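Local coordinates for Cys-Gly metallodipeptidase DUG1 (PDB 4G1P), which hydrolyses the dipeptide Cys-Gly with high specificity and serves as the catalytic component of the yeast complex that degrades glutathione, at residues Asp231-Ser234 / Gly235-Gly238; Leu255-Ser258 / Lys259-Leu263. All blocks are in the same frame, centred on the assembly; numbering follows the deposited sequence.

Contact 1: residues Asp231-Ser234 / Gly235-Gly238. With CYS (cysteine), chain E.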
loop_
_atom_site.group_PDB
_atom_site.type_symbol
_atom_site.label_atom_id
_atom_site.label_comp_id
_atom_site.label_asym_id
_atom_site.label_seq_id
_atom_site.Cartn_x
_atom_site.Cartn_y
_atom_site.Cartn_z
ATOM N N ASP A 231 5.891 1.131 -14.301
ATOM C CA ASP A 231 5.255 -0.144 -14.006
ATOM C C ASP A 231 5.053 -0.923 -15.301
ATOM O O ASP A 231 4.923 -0.340 -16.377
ATOM C CB ASP A 231 3.929 0.051 -13.264
ATOM C CG ASP A 231 4.116 0.430 -11.783
ATOM O OD1 ASP A 231 5.264 0.441 -11.291
ATOM O OD2 ASP A 231 3.102 0.714 -11.104
ATOM N N LEU A 232 5.074 -2.243 -15.205
ATOM C CA LEU A 232 4.970 -3.084 -16.388
ATOM C C LEU A 232 3.766 -3.991 -16.256
ATOM O O LEU A 232 3.469 -4.491 -15.164
ATOM C CB LEU A 232 6.228 -3.936 -16.571
ATOM C CG LEU A 232 7.555 -3.223 -16.854
ATOM C CD1 LEU A 232 8.677 -4.223 -17.038
ATOM C CD2 LEU A 232 7.469 -2.330 -18.056
ATOM N N HIS A 233 3.062 -4.183 -17.366
ATOM C CA HIS A 233 1.977 -5.149 -17.427
ATOM C C HIS A 233 2.588 -6.505 -17.093
ATOM O O HIS A 233 3.540 -6.935 -17.737
ATOM C CB HIS A 233 1.371 -5.153 -18.832
ATOM C CG HIS A 233 0.172 -6.031 -18.971
ATOM N ND1 HIS A 233 0.240 -7.404 -18.867
ATOM C CD2 HIS A 233 -1.127 -5.736 -19.213
ATOM C CE1 HIS A 233 -0.967 -7.916 -19.033
ATOM N NE2 HIS A 233 -1.815 -6.925 -19.243
ATOM N N SER A 234 2.074 -7.172 -16.070
ATOM C CA SER A 234 2.774 -8.356 -15.588
ATOM C C SER A 234 2.641 -9.544 -16.533
ATOM O O SER A 234 3.313 -10.556 -16.337
ATOM C CB SER A 234 2.360 -8.744 -14.165
ATOM O OG SER A 234 1.119 -9.421 -14.158
ATOM N N GLY A 235 1.781 -9.409 -17.545
ATOM C CA GLY A 235 1.543 -10.464 -18.522
ATOM C C GLY A 235 2.433 -10.306 -19.738
ATOM O O GLY A 235 3.028 -11.257 -20.220
ATOM N N ILE A 236 2.541 -9.078 -20.219
ATOM C CA ILE A 236 3.364 -8.783 -21.372
ATOM C C ILE A 236 4.833 -9.028 -21.080
ATOM O O ILE A 236 5.581 -9.475 -21.943
ATOM C CB ILE A 236 3.170 -7.324 -21.810
ATOM C CG1 ILE A 236 1.706 -7.083 -22.175
ATOM C CG2 ILE A 236 4.091 -6.979 -22.956
ATOM C CD1 ILE A 236 1.398 -5.676 -22.551
ATOM N N PHE A 237 5.238 -8.745 -19.852
ATOM C CA PHE A 237 6.646 -8.786 -19.490
ATOM C C PHE A 237 6.974 -9.899 -18.489
ATOM O O PHE A 237 8.128 -10.104 -18.145
ATOM C CB PHE A 237 7.080 -7.426 -18.945
ATOM C CG PHE A 237 6.876 -6.294 -19.911
ATOM C CD1 PHE A 237 5.663 -5.629 -19.980
ATOM C CD2 PHE A 237 7.897 -5.889 -20.755
ATOM C CE1 PHE A 237 5.478 -4.585 -20.875
ATOM C CE2 PHE A 237 7.710 -4.848 -21.651
ATOM C CZ PHE A 237 6.502 -4.199 -21.709
ATOM N N GLY A 238 5.963 -10.628 -18.036
ATOM C CA GLY A 238 6.178 -11.682 -17.062
ATOM C C GLY A 238 7.121 -12.778 -17.526
ATOM O O GLY A 238 6.943 -13.339 -18.595
HETATM N N CYS E . -5.498 -7.823 -17.394
HETATM C CA CYS E . -5.101 -8.905 -16.515
HETATM C C CYS E . -3.862 -9.590 -17.099
HETATM O O CYS E . -3.862 -10.026 -18.249
HETATM C CB CYS E . -6.256 -9.887 -16.305
HETATM S SG CYS E . -5.892 -11.217 -15.201
#
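His233 and the backbone that follows it show how a chain reversal can hold an imidazole in place. CB of His233 lies against the Ile236 branch, 3.8 Å from CD1. With CG anti to the backbone N (chi1 -175°), the ring stands beside the carbonyl carbon, and Ile236 CG1 covers one face as a CH-pi contact 3.9 Å from the centroid. CG and CD2 lie along the same branch, CG nearest CG1 and CD2 nearest CD1. ND1 accepts two backbone bonds, from Gly235 N at 2.9 Å and from Ile236 N at 3.2 Å; the first donor is tilted from the ring plane, the second lies far out of it. At the outer edge, CE1 comes 3.7 Å from O of the bound cysteine, which NE2 also faces. Phe237 N closes the turn on His233 O at 3.3 Å, while Leu232 CD2 sits over the centre of the Phe237 ring. Replacing His233 with an alanine would probably leave the amides of Gly235 and Ile236 without their shared acceptor and Ile236 without the ring it packs on. A bound glycine also touches His233, and His450 of the second subunit meets its ring; Arg348 of that subunit bonds both the cysteine and Ser234 OG. The arrangement is consistent with the composite active site of dimeric M20 dipeptidases, in which one subunit's lid-domain histidine reaches the other's substrate pocket.

Contact 2: residues Leu255-Ser258 / Lys259-Leu263; sequences LVDS and KGKIL
A tight beta hairpin, built on a type I turn from Asp257 to Gly260 followed by a G1 bulge, reverses the chain here. Its arms are joined by backbone bonds from Leu263 N to Leu255 O (2.9 Å) and from Asp257 N to Lys261 O (3.1 Å), which frame Val256 and Ile262 as a non-hydrogen-bonded pair. Across the turn itself, Gly260 N makes a weak bond to Asp257 O. Gly260 has a positive phi of 107°, where a side chain would be jammed against the preceding carbonyl, so the bulge calls for glycine.

The Asp257 carboxylate does most of the side-chain work. Its CG lies between the backbone N and the carbonyl carbon (chi1 61°), which swings OD1 in under the turn. There OD1 accepts from Lys259 N, forming an Asx turn, and from Lys261 N, each at 2.9 Å; the two donors approach from opposite faces of the carboxylate plane. A third, weak bond comes from Gly260 N. OD2 rests 3.3 Å from Lys261 CB. On the arms, Leu263 CG packs against Val256 CA at 3.9 Å, and Val256 CG2 lies near Lys261 O. Ser258 OG turns to Asp247 of the second subunit.

One carboxylate oxygen thus takes two amide bonds from opposite faces, with a weak third between them in sequence, which should limit rotation of the carboxylate and brace the turn. The amino group of Lys261, 5.1 Å from OD2 at NZ, makes no contact with it but may still favour the negative charge of Asp257.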
loop_
_atom_site.group_PDB
_atom_site.type_symbol
_atom_site.label_atom_id
_atom_site.label_comp_id
_atom_site.label_asym_id
_atom_site.label_seq_id
_atom_site.Cartn_x
_atom_site.Cartn_y
_atom_site.Cartn_z
ATOM N N LEU A 255 16.151 -10.496 6.946
ATOM C CA LEU A 255 16.509 -9.580 8.025
ATOM C C LEU A 255 16.247 -10.155 9.418
ATOM O O LEU A 255 16.899 -9.772 10.385
ATOM C CB LEU A 255 15.761 -8.255 7.868
ATOM C CG LEU A 255 16.019 -7.406 6.620
ATOM C CD1 LEU A 255 15.126 -6.173 6.626
ATOM C CD2 LEU A 255 17.474 -6.992 6.547
ATOM N N VAL A 256 15.296 -11.074 9.511
ATOM C CA VAL A 256 14.799 -11.548 10.795
ATOM C C VAL A 256 13.921 -12.779 10.591
ATOM O O VAL A 256 13.219 -12.879 9.603
ATOM C CB VAL A 256 13.963 -10.454 11.494
ATOM C CG1 VAL A 256 12.806 -10.005 10.603
ATOM C CG2 VAL A 256 13.435 -10.954 12.821
ATOM N N ASP A 257 13.961 -13.732 11.511
ATOM C CA ASP A 257 13.099 -14.895 11.359
ATOM C C ASP A 257 11.767 -14.750 12.104
ATOM O O ASP A 257 11.447 -13.697 12.634
ATOM C CB ASP A 257 13.833 -16.190 11.734
ATOM C CG ASP A 257 14.304 -16.209 13.183
ATOM O OD1 ASP A 257 13.638 -15.608 14.055
ATOM O OD2 ASP A 257 15.346 -16.838 13.448
ATOM N N SER A 258 10.997 -15.819 12.136
ATOM C CA SER A 258 9.646 -15.755 12.645
ATOM C C SER A 258 9.649 -16.013 14.138
ATOM O O SER A 258 8.598 -16.204 14.756
ATOM C CB SER A 258 8.780 -16.790 11.926
ATOM O OG SER A 258 8.954 -16.699 10.523
ATOM N N LYS A 259 10.843 -16.051 14.709
ATOM C CA LYS A 259 10.982 -16.238 16.141
ATOM C C LYS A 259 11.424 -14.931 16.765
ATOM O O LYS A 259 11.375 -14.767 17.979
ATOM C CB LYS A 259 12.007 -17.327 16.437
ATOM C CG LYS A 259 11.435 -18.578 17.073
ATOM C CD LYS A 259 10.516 -19.334 16.127
ATOM C CE LYS A 259 10.146 -20.690 16.717
ATOM N NZ LYS A 259 11.369 -21.503 16.961
ATOM N N GLY A 260 11.862 -14.007 15.917
ATOM C CA GLY A 260 12.293 -12.692 16.340
ATOM C C GLY A 260 13.792 -12.504 16.264
ATOM O O GLY A 260 14.310 -11.444 16.621
ATOM N N LYS A 261 14.506 -13.530 15.811
ATOM C CA LYS A 261 15.956 -13.428 15.748
ATOM C C LYS A 261 16.408 -12.548 14.588
ATOM O O LYS A 261 16.176 -12.864 13.427
ATOM C CB LYS A 261 16.622 -14.808 15.665
ATOM C CG LYS A 261 18.126 -14.753 15.969
ATOM C CD LYS A 261 18.948 -15.766 15.174
ATOM C CE LYS A 261 19.074 -17.100 15.894
ATOM N NZ LYS A 261 20.035 -18.003 15.192
ATOM N N ILE A 262 17.046 -11.432 14.907
ATOM C CA ILE A 262 17.602 -10.579 13.874
ATOM C C ILE A 262 18.778 -11.305 13.224
ATOM O O ILE A 262 19.584 -11.923 13.912
ATOM C CB ILE A 262 18.020 -9.230 14.455
ATOM C CG1 ILE A 262 16.822 -8.590 15.159
ATOM C CG2 ILE A 262 18.567 -8.314 13.373
ATOM C CD1 ILE A 262 17.094 -7.212 15.709
ATOM N N LEU A 263 18.862 -11.249 11.898
ATOM C CA LEU A 263 19.823 -12.056 11.163
ATOM C C LEU A 263 20.942 -11.228 10.591
ATOM O O LEU A 263 21.723 -11.708 9.781
ATOM C CB LEU A 263 19.127 -12.816 10.043
ATOM C CG LEU A 263 17.999 -13.679 10.578
ATOM C CD1 LEU A 263 17.293 -14.394 9.469
ATOM C CD2 LEU A 263 18.538 -14.665 11.587
#

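In the fold
Both contacts are local chain reversals, and they come in series: contact 1 closes before helix 244-252, and contact 2 opens just after it. Their centres lie about 33 Å apart, their nearest atoms about 21 Å, without touching. Contact 1 is far out, about 42 Å from the centre of the chain, spanning strand 232-233, which pairs with strand 336-337, and the loop after it. Contact 2 lies nearer, about 24 Å from that centre, leaning on strand 318-325 of the five-stranded sheet and on helix 355-371. Each meets the second subunit: one at the partner's substrate pocket, the other remote from the metal and substrate site, consistent with a homodimer whose active sites are shared.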